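Local coordinates for RagB/SusD domain protein (Flavobacterium johnsoniae, PDB 5J90) that binds chitin as a SusD homologue, probably at the cell surface, for a polysaccharide utilization locus that enables conversion of the polymer, at residues Trp436-Tyr444 and Trp500-Phe508. Numbering follows the deposited sequence.
Sequences WSDYRRTGY and WWDVNAPNF
In this SusD-family fold the C-terminal tail, 500-508, runs along the end of helix 432-442, and N507 and W501 make the main contacts with it. N507 binds the helix's C-terminal end, where backbone carbonyls lack the amides of a further turn. Its ND2 donates to T442 O at 3.0 Å, nearly straight at 170°, with the acceptor lying in the amide plane. The carboxamide suits the place because it offers an N-H without bringing a full charge; its other end, OD1, rests near T442 CA, 3.4 Å away. The same ND2 lies obliquely beside the Y444 ring, 3.7 Å from CE2. An alanine in place of N507 would probably leave T442 O without this donor and open a gap beside Y444. R441 O and N507 OD1, both acceptors, lie close together, and K216, which bonds R441 O, probably eases the crowding.

Further up the helix, W501 sets its CH2 corner over the middle of the R440 guanidinium face, 3.7 Å from CZ. The planes stand 68° apart, so the pair is not a stack; R440 NH2 lies at the indole edge, in its plane. W436 packs over the opposite guanidinium face, with R440 NE above its ring. A bend at chi3 (-72°) turns the R440 chain back along its own helix, where NH2 bonds weakly to S437 OG. D132 takes R440 NH1 on its carbonyl and W501 NE1 on its carboxylate. D502 OD1 comes 3.3 Å from R440 O, a meeting of two acceptors that its salt bridge to R466 probably offsets. R441 pairs through NH2 with D438 OD1 and through NH1 with E341, so the charges probably find their mates apart from the interface, while a single hydrogen bond, from a neutral carboxamide, joins tail to helix.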
loop_
_atom_site.group_PDB
_atom_site.type_symbol
_atom_site.label_atom_id
_atom_site.label_comp_id
_atom_site.label_asym_id
_atom_site.label_seq_id
_atom_site.Cartn_x
_atom_site.Cartn_y
_atom_site.Cartn_z
ATOM N N TRP A 436 1.159 -17.206 -7.335
ATOM C CA TRP A 436 0.280 -16.383 -6.487
ATOM C C TRP A 436 0.912 -15.018 -6.199
ATOM O O TRP A 436 0.236 -13.984 -6.260
ATOM C CB TRP A 436 -0.050 -17.127 -5.180
ATOM C CG TRP A 436 -0.879 -16.365 -4.173
ATOM C CD1 TRP A 436 -2.035 -15.667 -4.406
ATOM C CD2 TRP A 436 -0.622 -16.261 -2.770
ATOM N NE1 TRP A 436 -2.502 -15.119 -3.227
ATOM C CE2 TRP A 436 -1.654 -15.477 -2.209
ATOM C CE3 TRP A 436 0.382 -16.763 -1.928
ATOM C CZ2 TRP A 436 -1.697 -15.166 -0.845
ATOM C CZ3 TRP A 436 0.334 -16.463 -0.574
ATOM C CH2 TRP A 436 -0.701 -15.674 -0.047
ATOM N N SER A 437 2.205 -15.002 -5.896
ATOM C CA SER A 437 2.882 -13.722 -5.677
ATOM C C SER A 437 2.894 -12.852 -6.940
ATOM O O SER A 437 2.597 -11.658 -6.881
ATOM C CB SER A 437 4.292 -13.958 -5.142
ATOM O OG SER A 437 4.208 -14.568 -3.866
ATOM N N ASP A 438 3.216 -13.448 -8.086
ATOM C CA ASP A 438 3.211 -12.707 -9.347
ATOM C C ASP A 438 1.811 -12.213 -9.710
ATOM O O ASP A 438 1.656 -11.107 -10.249
ATOM C CB ASP A 438 3.757 -13.603 -10.460
ATOM C CG ASP A 438 4.908 -12.984 -11.227
ATOM O OD1 ASP A 438 5.507 -11.968 -10.802
ATOM O OD2 ASP A 438 5.213 -13.544 -12.296
ATOM N N TYR A 439 0.781 -13.005 -9.410
ATOM C CA TYR A 439 -0.592 -12.607 -9.687
ATOM C C TYR A 439 -0.982 -11.424 -8.808
ATOM O O TYR A 439 -1.626 -10.476 -9.263
ATOM C CB TYR A 439 -1.581 -13.760 -9.466
ATOM C CG TYR A 439 -3.010 -13.290 -9.590
ATOM C CD1 TYR A 439 -3.615 -13.152 -10.833
ATOM C CD2 TYR A 439 -3.746 -12.937 -8.459
ATOM C CE1 TYR A 439 -4.920 -12.697 -10.948
ATOM C CE2 TYR A 439 -5.046 -12.481 -8.564
ATOM C CZ TYR A 439 -5.628 -12.364 -9.811
ATOM O OH TYR A 439 -6.932 -11.918 -9.917
ATOM N N ARG A 440 -0.615 -11.482 -7.534
ATOM C CA ARG A 440 -0.909 -10.350 -6.660
ATOM C C ARG A 440 -0.237 -9.077 -7.183
ATOM O O ARG A 440 -0.869 -8.016 -7.262
ATOM C CB ARG A 440 -0.494 -10.662 -5.215
ATOM C CG ARG A 440 -1.446 -11.627 -4.502
ATOM C CD ARG A 440 -0.975 -11.967 -3.088
ATOM N NE ARG A 440 0.204 -12.839 -3.103
ATOM C CZ ARG A 440 1.015 -12.996 -2.062
ATOM N NH1 ARG A 440 0.793 -12.324 -0.936
ATOM N NH2 ARG A 440 2.066 -13.802 -2.150
ATOM N N ARG A 441 1.035 -9.173 -7.549
ATOM C CA ARG A 441 1.747 -7.992 -8.021
ATOM C C ARG A 441 1.207 -7.437 -9.337
ATOM O O ARG A 441 1.010 -6.232 -9.453
ATOM C CB ARG A 441 3.236 -8.271 -8.158
ATOM C CG ARG A 441 4.017 -7.061 -8.674
ATOM C CD ARG A 441 5.496 -7.336 -8.722
ATOM N NE ARG A 441 5.841 -8.385 -9.681
ATOM C CZ ARG A 441 6.129 -8.174 -10.965
ATOM N NH1 ARG A 441 6.096 -6.949 -11.480
ATOM N NH2 ARG A 441 6.448 -9.200 -11.741
ATOM N N THR A 442 0.967 -8.304 -10.320
ATOM C CA THR A 442 0.698 -7.850 -11.685
ATOM C C THR A 442 -0.760 -7.916 -12.102
ATOM O O THR A 442 -1.163 -7.234 -13.043
ATOM C CB THR A 442 1.493 -8.666 -12.730
ATOM O OG1 THR A 442 0.995 -10.020 -12.776
ATOM C CG2 THR A 442 2.980 -8.668 -12.420
ATOM N N GLY A 443 -1.544 -8.759 -11.438
ATOM C CA GLY A 443 -2.909 -9.038 -11.851
ATOM C C GLY A 443 -3.008 -10.016 -13.017
ATOM O O GLY A 443 -4.092 -10.186 -13.574
ATOM N N TYR A 444 -1.898 -10.654 -13.385
ATOM C CA TYR A 444 -1.862 -11.546 -14.544
ATOM C C TYR A 444 -1.400 -12.943 -14.131
ATOM O O TYR A 444 -0.713 -13.099 -13.125
ATOM C CB TYR A 444 -0.900 -10.993 -15.603
ATOM C CG TYR A 444 -1.276 -9.630 -16.148
ATOM C CD1 TYR A 444 -2.576 -9.359 -16.556
ATOM C CD2 TYR A 444 -0.326 -8.623 -16.259
ATOM C CE1 TYR A 444 -2.926 -8.102 -17.062
ATOM C CE2 TYR A 444 -0.663 -7.365 -16.753
ATOM C CZ TYR A 444 -1.961 -7.118 -17.156
ATOM O OH TYR A 444 -2.292 -5.870 -17.653
ATOM N N TRP A 500 3.531 -5.132 2.203
ATOM C CA TRP A 500 4.297 -3.981 1.724
ATOM C C TRP A 500 4.546 -3.938 0.211
ATOM O O TRP A 500 4.322 -2.891 -0.413
ATOM C CB TRP A 500 5.594 -3.896 2.536
ATOM C CG TRP A 500 6.693 -3.023 2.011
ATOM C CD1 TRP A 500 6.814 -1.667 2.139
ATOM C CD2 TRP A 500 7.863 -3.465 1.310
ATOM N NE1 TRP A 500 7.987 -1.239 1.547
ATOM C CE2 TRP A 500 8.646 -2.325 1.030
ATOM C CE3 TRP A 500 8.322 -4.717 0.890
ATOM C CZ2 TRP A 500 9.861 -2.402 0.342
ATOM C CZ3 TRP A 500 9.522 -4.794 0.207
ATOM C CH2 TRP A 500 10.281 -3.643 -0.060
ATOM N N TRP A 501 4.990 -5.035 -0.407
ATOM C CA TRP A 501 5.259 -4.960 -1.852
ATOM C C TRP A 501 3.987 -4.955 -2.700
ATOM O O TRP A 501 4.027 -4.568 -3.868
ATOM C CB TRP A 501 6.252 -6.033 -2.352
ATOM C CG TRP A 501 5.881 -7.477 -2.066
ATOM C CD1 TRP A 501 6.506 -8.296 -1.166
ATOM C CD2 TRP A 501 4.859 -8.276 -2.696
ATOM N NE1 TRP A 501 5.928 -9.548 -1.176
ATOM C CE2 TRP A 501 4.919 -9.568 -2.107
ATOM C CE3 TRP A 501 3.914 -8.042 -3.702
ATOM C CZ2 TRP A 501 4.052 -10.608 -2.475
ATOM C CZ3 TRP A 501 3.054 -9.078 -4.068
ATOM C CH2 TRP A 501 3.127 -10.346 -3.449
ATOM N N ASP A 502 2.864 -5.368 -2.116
ATOM C CA ASP A 502 1.601 -5.517 -2.843
ATOM C C ASP A 502 0.800 -4.222 -2.817
ATOM O O ASP A 502 -0.393 -4.209 -2.526
ATOM C CB ASP A 502 0.799 -6.676 -2.217
ATOM C CG ASP A 502 -0.394 -7.107 -3.049
ATOM O OD1 ASP A 502 -0.398 -6.837 -4.270
ATOM O OD2 ASP A 502 -1.312 -7.738 -2.462
ATOM N N VAL A 503 1.467 -3.123 -3.138
ATOM C CA VAL A 503 0.839 -1.810 -3.045
ATOM C C VAL A 503 -0.261 -1.653 -4.094
ATOM O O VAL A 503 -0.162 -2.174 -5.213
ATOM C CB VAL A 503 1.913 -0.697 -3.162
ATOM C CG1 VAL A 503 2.640 -0.797 -4.462
ATOM C CG2 VAL A 503 1.302 0.691 -2.981
ATOM N N ASN A 504 -1.333 -0.957 -3.725
ATOM C CA ASN A 504 -2.363 -0.630 -4.705
ATOM C C ASN A 504 -1.886 0.467 -5.654
ATOM O O ASN A 504 -2.094 1.664 -5.417
ATOM C CB ASN A 504 -3.664 -0.201 -4.032
ATOM C CG ASN A 504 -4.760 0.012 -5.032
ATOM O OD1 ASN A 504 -5.045 -0.869 -5.835
ATOM N ND2 ASN A 504 -5.359 1.188 -5.024
ATOM N N ALA A 505 -1.236 0.045 -6.729
ATOM C CA ALA A 505 -0.574 0.942 -7.673
ATOM C C ALA A 505 -0.566 0.229 -9.011
ATOM O O ALA A 505 -0.694 -0.995 -9.070
ATOM C CB ALA A 505 0.858 1.227 -7.227
ATOM N N PRO A 506 -0.422 0.981 -10.107
ATOM C CA PRO A 506 -0.428 0.329 -11.422
ATOM C C PRO A 506 0.896 -0.385 -11.719
ATOM O O PRO A 506 1.896 -0.182 -11.023
ATOM C CB PRO A 506 -0.641 1.506 -12.380
ATOM C CG PRO A 506 -0.000 2.668 -11.684
ATOM C CD PRO A 506 -0.298 2.450 -10.203
ATOM N N ASN A 507 0.905 -1.201 -12.768
ATOM C CA ASN A 507 2.105 -1.956 -13.115
ATOM C C ASN A 507 3.234 -1.095 -13.668
ATOM O O ASN A 507 4.395 -1.481 -13.582
ATOM C CB ASN A 507 1.781 -3.067 -14.124
ATOM C CG ASN A 507 1.047 -4.225 -13.498
ATOM O OD1 ASN A 507 1.312 -4.594 -12.350
ATOM N ND2 ASN A 507 0.107 -4.802 -14.232
ATOM N N PHE A 508 2.892 0.067 -14.229
ATOM C CA PHE A 508 3.891 0.954 -14.820
ATOM C C PHE A 508 3.655 2.381 -14.387
ATOM O O PHE A 508 2.544 2.724 -13.977
ATOM C CB PHE A 508 3.848 0.880 -16.351
ATOM C CG PHE A 508 4.189 -0.478 -16.899
ATOM C CD1 PHE A 508 3.193 -1.391 -17.193
ATOM C CD2 PHE A 508 5.508 -0.837 -17.114
ATOM C CE1 PHE A 508 3.508 -2.644 -17.685
ATOM C CE2 PHE A 508 5.826 -2.095 -17.616
ATOM C CZ PHE A 508 4.820 -2.995 -17.891
ATOM O OXT PHE A 508 4.570 3.209 -14.462
#